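PDB 3HZP: DUF4440 domain-containing protein from Prochlorococcus marinus, which is of unknown function but adopts an NTF2-like fold, assembles as a dimer and may hold a small ligand in the pocket of its curved sheet. Local coordinates for residues V81-S86 / D96-V101; F33-P38 / M117-G122. All blocks are in the same frame, centred on the assembly; numbering follows the deposited sequence.

How the interactions relate
Both contacts belong to one mixed, curved sheet, and their centres lie about 10 Å apart. Interaction 1 pairs strands 77-90 and 93-108 as a local hairpin; interaction 2 closes a far longer loop, bringing 33-38 beside the end of strand 111-119, so interaction 1 is nested within it along the chain. Strands 93-108 and 111-119 are neighbours in the sheet, and the two contacts meet there directly: D97 OD2 forms a salt bridge with R119 NH1 at 2.8 Å, and L98 N probably bonds G122 O at 2.7 Å. Both contacts also touch the second subunit, so this part of the sheet takes part in the dimer interface and probably lines the pocket expected of an NTF2-like fold.

Interaction 1 of 2, residues V81-S86 / D96-V101; sequences VFTLGS and DDLPTV
F82 and V101 form an antiparallel hydrogen-bonded pair, with V101 N giving to F82 O at 2.8 Å and F82 N giving back to V101 O. On the same face of the sheet, V101 CB sits over the F82 ring in a CH-pi contact, 3.9 Å from the centroid and 19° off the ring normal. The ring gets there because F82 CG lies between the backbone N and the carbonyl carbon (chi1 60°), which swings CZ back toward V101 CG1.

Further along, S86 and D97 exchange a second pair of backbone bonds. Between the two pairs the pattern breaks at P99, which has no N-H to offer. L84 N still reaches P99 O, a longer bond at 3.2 Å, but L84 O faces P99 CD at 3.1 Å. A water bonds L84 O, S86 OG and D97 OD2, the last shared with R119.

The opposite face carries T83 and T100, and the end of the L98 side chain comes in toward T83. T83 CG2, anti to the backbone N, presses on L98 CD1 at 3.4 Å, a tight carbon contact. The two threonine hydroxyls share a second water, 2.7 Å from T83 OG1 and donating to T100 OG1. Each has a further partner, H68 for T83 and G40 of the second subunit for T100.

The two strands form a hairpin in mid-sheet. Strand 57-72 flanks 81-86 and puts I64 against F82 and L84, while strand 111-119 flanks 96-101 and packs M117 on V101. I36 of the second subunit packs on T100 across the dimer interface.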
loop_
_atom_site.group_PDB
_atom_site.type_symbol
_atom_site.label_atom_id
_atom_site.label_comp_id
_atom_site.label_asym_id
_atom_site.label_seq_id
_atom_site.Cartn_x
_atom_site.Cartn_y
_atom_site.Cartn_z
ATOM N N VAL A 81 5.833 -6.671 2.711
ATOM C CA VAL A 81 4.667 -6.310 3.490
ATOM C C VAL A 81 4.884 -6.740 4.910
ATOM O O VAL A 81 5.264 -7.892 5.140
ATOM C CB VAL A 81 3.384 -6.975 2.916
ATOM C CG1 VAL A 81 2.149 -6.653 3.803
ATOM C CG2 VAL A 81 3.155 -6.556 1.435
ATOM N N PHE A 82 4.651 -5.852 5.870
ATOM C CA PHE A 82 4.921 -6.154 7.255
ATOM C C PHE A 82 4.019 -5.413 8.185
ATOM O O PHE A 82 3.349 -4.445 7.807
ATOM C CB PHE A 82 6.415 -5.833 7.558
ATOM C CG PHE A 82 6.796 -4.397 7.326
ATOM C CD1 PHE A 82 7.135 -3.959 6.063
ATOM C CD2 PHE A 82 6.816 -3.478 8.368
ATOM C CE1 PHE A 82 7.478 -2.646 5.832
ATOM C CE2 PHE A 82 7.141 -2.151 8.119
ATOM C CZ PHE A 82 7.486 -1.749 6.888
ATOM N N THR A 83 3.961 -5.883 9.429
ATOM C CA THR A 83 3.323 -5.164 10.519
ATOM C C THR A 83 4.412 -4.461 11.286
ATOM O O THR A 83 5.434 -5.068 11.634
ATOM C CB THR A 83 2.605 -6.118 11.450
ATOM O OG1 THR A 83 1.540 -6.751 10.747
ATOM C CG2 THR A 83 2.007 -5.340 12.649
ATOM N N LEU A 84 4.226 -3.168 11.484
ATOM C CA LEU A 84 5.177 -2.310 12.195
ATOM C C LEU A 84 4.587 -2.047 13.572
ATOM O O LEU A 84 3.497 -1.485 13.689
ATOM C CB LEU A 84 5.352 -1.001 11.457
ATOM C CG LEU A 84 6.299 0.004 12.109
ATOM C CD1 LEU A 84 7.681 -0.478 11.959
ATOM C CD2 LEU A 84 6.124 1.422 11.468
ATOM N N GLY A 85 5.246 -2.468 14.633
ATOM C CA GLY A 85 4.740 -2.232 15.987
ATOM C C GLY A 85 5.513 -1.107 16.637
ATOM O O GLY A 85 6.732 -1.214 16.759
ATOM N N SER A 86 4.837 -0.007 16.990
ATOM C CA SER A 86 5.490 1.139 17.571
ATOM C C SER A 86 4.804 1.614 18.814
ATOM O O SER A 86 3.609 1.389 19.020
ATOM C CB SER A 86 5.521 2.327 16.624
ATOM O OG SER A 86 6.160 1.971 15.428
ATOM N N ASP A 96 0.094 3.064 21.313
ATOM C CA ASP A 96 0.582 1.914 20.585
ATOM C C ASP A 96 0.080 2.081 19.145
ATOM O O ASP A 96 -0.991 2.677 18.912
ATOM C CB ASP A 96 0.038 0.603 21.165
ATOM C CG ASP A 96 0.608 0.273 22.550
ATOM O OD1 ASP A 96 1.776 0.557 22.807
ATOM O OD2 ASP A 96 -0.132 -0.296 23.375
ATOM N N ASP A 97 0.845 1.570 18.194
ATOM C CA ASP A 97 0.507 1.698 16.792
ATOM C C ASP A 97 0.896 0.388 16.119
ATOM O O ASP A 97 2.037 -0.092 16.260
ATOM C CB ASP A 97 1.312 2.868 16.209
ATOM C CG ASP A 97 0.942 3.205 14.798
ATOM O OD1 ASP A 97 -0.242 3.424 14.490
ATOM O OD2 ASP A 97 1.890 3.316 13.996
ATOM N N LEU A 98 -0.024 -0.177 15.354
ATOM C CA LEU A 98 0.168 -1.480 14.743
ATOM C C LEU A 98 -0.424 -1.532 13.340
ATOM O O LEU A 98 -1.449 -2.210 13.137
ATOM C CB LEU A 98 -0.467 -2.555 15.641
ATOM C CG LEU A 98 -0.007 -3.961 15.373
ATOM C CD1 LEU A 98 1.456 -4.170 15.823
ATOM C CD2 LEU A 98 -0.950 -4.923 16.127
ATOM N N PRO A 99 0.138 -0.769 12.390
ATOM C CA PRO A 99 -0.366 -0.810 11.006
ATOM C C PRO A 99 0.190 -2.002 10.209
ATOM O O PRO A 99 1.269 -2.556 10.491
ATOM C CB PRO A 99 0.170 0.463 10.394
ATOM C CG PRO A 99 1.470 0.687 11.140
ATOM C CD PRO A 99 1.175 0.261 12.524
ATOM N N THR A 100 -0.515 -2.302 9.131
ATOM C CA THR A 100 0.020 -3.029 7.984
ATOM C C THR A 100 0.661 -2.052 7.009
ATOM O O THR A 100 0.061 -1.008 6.678
ATOM C CB THR A 100 -1.100 -3.771 7.234
ATOM O OG1 THR A 100 -1.690 -4.722 8.131
ATOM C CG2 THR A 100 -0.568 -4.518 5.978
ATOM N N VAL A 101 1.879 -2.386 6.587
ATOM C CA VAL A 101 2.648 -1.558 5.677
ATOM C C VAL A 101 3.071 -2.309 4.439
ATOM O O VAL A 101 3.603 -3.419 4.541
ATOM C CB VAL A 101 3.934 -1.039 6.387
ATOM C CG1 VAL A 101 4.699 -0.119 5.489
ATOM C CG2 VAL A 101 3.573 -0.391 7.735
HETATM O O HOH W 1 -0.955 -5.863 10.503
HETATM O O HOH W 2 3.913 1.541 13.895
#

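Interaction 2 of 2, residues F33-P38 / M117-G122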
loop_
_atom_site.group_PDB
_atom_site.type_symbol
_atom_site.label_atom_id
_atom_site.label_comp_id
_atom_site.label_asym_id
_atom_site.label_seq_id
_atom_site.Cartn_x
_atom_site.Cartn_y
_atom_site.Cartn_z
ATOM N N PHE A 33 10.060 8.575 -4.192
ATOM C CA PHE A 33 9.380 7.973 -3.043
ATOM C C PHE A 33 8.305 8.895 -2.496
ATOM O O PHE A 33 8.512 10.087 -2.354
ATOM C CB PHE A 33 10.396 7.747 -1.935
ATOM C CG PHE A 33 9.778 7.367 -0.610
ATOM C CD1 PHE A 33 9.498 6.067 -0.318
ATOM C CD2 PHE A 33 9.493 8.321 0.341
ATOM C CE1 PHE A 33 8.893 5.708 0.868
ATOM C CE2 PHE A 33 8.874 7.957 1.548
ATOM C CZ PHE A 33 8.603 6.674 1.819
ATOM N N LEU A 34 7.176 8.289 -2.121
ATOM C CA LEU A 34 6.206 8.919 -1.240
ATOM C C LEU A 34 5.778 7.922 -0.177
ATOM O O LEU A 34 5.798 6.714 -0.396
ATOM C CB LEU A 34 4.980 9.421 -1.997
ATOM C CG LEU A 34 5.201 10.487 -3.028
ATOM C CD1 LEU A 34 3.965 10.717 -3.916
ATOM C CD2 LEU A 34 5.620 11.819 -2.402
ATOM N N PHE A 35 5.378 8.467 0.958
ATOM C CA PHE A 35 4.819 7.746 2.092
ATOM C C PHE A 35 3.336 8.053 2.144
ATOM O O PHE A 35 2.954 9.234 2.245
ATOM C CB PHE A 35 5.501 8.238 3.393
ATOM C CG PHE A 35 4.992 7.594 4.642
ATOM C CD1 PHE A 35 5.560 6.430 5.102
ATOM C CD2 PHE A 35 3.956 8.178 5.363
ATOM C CE1 PHE A 35 5.093 5.830 6.269
ATOM C CE2 PHE A 35 3.508 7.586 6.555
ATOM C CZ PHE A 35 4.091 6.447 6.982
ATOM N N ILE A 36 2.497 7.032 2.008
ATOM C CA ILE A 36 1.040 7.195 1.975
ATOM C C ILE A 36 0.485 6.959 3.352
ATOM O O ILE A 36 0.575 5.876 3.891
ATOM C CB ILE A 36 0.378 6.292 0.932
ATOM C CG1 ILE A 36 1.018 6.466 -0.447
ATOM C CG2 ILE A 36 -1.119 6.578 0.864
ATOM C CD1 ILE A 36 1.102 7.924 -0.952
ATOM N N ARG A 37 -0.030 8.036 3.944
ATOM C CA ARG A 37 -0.647 8.007 5.263
ATOM C C ARG A 37 -1.970 7.240 5.246
ATOM O O ARG A 37 -2.555 6.994 4.159
ATOM C CB ARG A 37 -0.874 9.430 5.736
ATOM C CG ARG A 37 0.407 10.187 6.006
ATOM C CD ARG A 37 0.109 11.660 6.353
ATOM N NE ARG A 37 0.003 12.445 5.144
ATOM C CZ ARG A 37 -0.082 13.774 5.107
ATOM N NH1 ARG A 37 -0.163 14.457 6.237
ATOM N NH2 ARG A 37 -0.087 14.405 3.932
ATOM N N PRO A 38 -2.491 6.897 6.429
ATOM C CA PRO A 38 -3.760 6.174 6.473
ATOM C C PRO A 38 -4.900 6.891 5.755
ATOM O O PRO A 38 -5.805 6.221 5.228
ATOM C CB PRO A 38 -4.043 6.070 7.978
ATOM C CG PRO A 38 -2.668 5.996 8.586
ATOM C CD PRO A 38 -1.910 7.006 7.782
HETATM N N MSE A 117 6.012 3.469 0.137
HETATM C CA MSE A 117 5.470 2.884 1.363
HETATM C C MSE A 117 4.057 3.434 1.629
HETATM O O MSE A 117 3.879 4.648 1.618
HETATM C CB MSE A 117 6.366 3.194 2.553
HETATM C CG MSE A 117 5.896 2.589 3.875
HETATM SE SE MSE A 117 7.092 2.894 5.376
HETATM C CE MSE A 117 8.535 1.738 4.720
ATOM N N GLN A 118 3.103 2.531 1.866
ATOM C CA GLN A 118 1.766 2.886 2.290
ATOM C C GLN A 118 1.461 2.161 3.577
ATOM O O GLN A 118 1.674 0.954 3.687
ATOM C CB GLN A 118 0.729 2.531 1.205
ATOM C CG GLN A 118 -0.723 2.837 1.620
ATOM C CD GLN A 118 -1.720 2.945 0.494
ATOM O OE1 GLN A 118 -1.356 2.865 -0.682
ATOM N NE2 GLN A 118 -2.970 3.186 0.831
ATOM N N ARG A 119 0.918 2.890 4.536
ATOM C CA ARG A 119 0.514 2.326 5.812
ATOM C C ARG A 119 -0.966 2.455 6.080
ATOM O O ARG A 119 -1.609 3.410 5.652
ATOM C CB ARG A 119 1.283 2.930 6.995
ATOM C CG ARG A 119 1.054 4.405 7.234
ATOM C CD ARG A 119 1.377 4.810 8.673
ATOM N NE ARG A 119 0.380 4.300 9.586
ATOM C CZ ARG A 119 0.520 4.204 10.899
ATOM N NH1 ARG A 119 1.629 4.617 11.488
ATOM N NH2 ARG A 119 -0.452 3.691 11.625
ATOM N N SER A 120 -1.478 1.520 6.871
ATOM C CA SER A 120 -2.868 1.513 7.295
ATOM C C SER A 120 -3.025 2.291 8.603
ATOM O O SER A 120 -2.049 2.737 9.186
ATOM C CB SER A 120 -3.369 0.081 7.495
ATOM O OG SER A 120 -2.784 -0.531 8.657
ATOM N N SER A 121 -4.251 2.363 9.098
ATOM C CA SER A 121 -4.466 2.765 10.475
ATOM C C SER A 121 -3.742 1.777 11.421
ATOM O O SER A 121 -3.321 0.653 11.056
ATOM C CB SER A 121 -5.975 2.888 10.741
ATOM O OG SER A 121 -6.540 3.991 10.025
ATOM N N GLY A 122 -3.539 2.225 12.654
ATOM C CA GLY A 122 -2.691 1.477 13.568
ATOM C C GLY A 122 -3.345 0.518 14.529
ATOM O O GLY A 122 -2.728 0.191 15.540
HETATM O O HOH W 3 -3.233 4.096 3.579
#
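A parallel strand pairing joins F35 and I36 to M117 and Q118, setting the short strand 35-36 beside the end of strand 111-119. Three backbone bonds hold it: M117 N to L34 O at 3.3 Å, I36 N to M117 O at 2.8 Å, and R119 N to I36 O, nearly straight at 175°.

On one face the selenium of M117, a selenomethionine, comes to the edge of the F35 ring, close to its plane and 3.7 Å from CE1, a Met-aromatic contact in one of two modelled conformers. The far end of that ring, CZ, meets R119 CD at 3.6 Å. R119 then bends at chi3 (-72°), letting NE and NH2 both donate to S120 O while P38 CG rests 3.6 Å from NE.

On the other face I36 crosses the extended chain of Q118 at a slant, CB meeting Q118 CG at 3.7 Å and CG2 reaching on to CD. Q118 OE1 bonds T102 OG1 and NE2 bonds T100 O, both of the second subunit; NE2 also donates to a water that bridges R37 O and R119 O.

R119 NH1 forms the salt bridge to D97 and also bonds a pentaethylene glycol, probably from the crystallisation liquor, consistent with the ligand pocket enclosed by sheet and helices in NTF2-like folds.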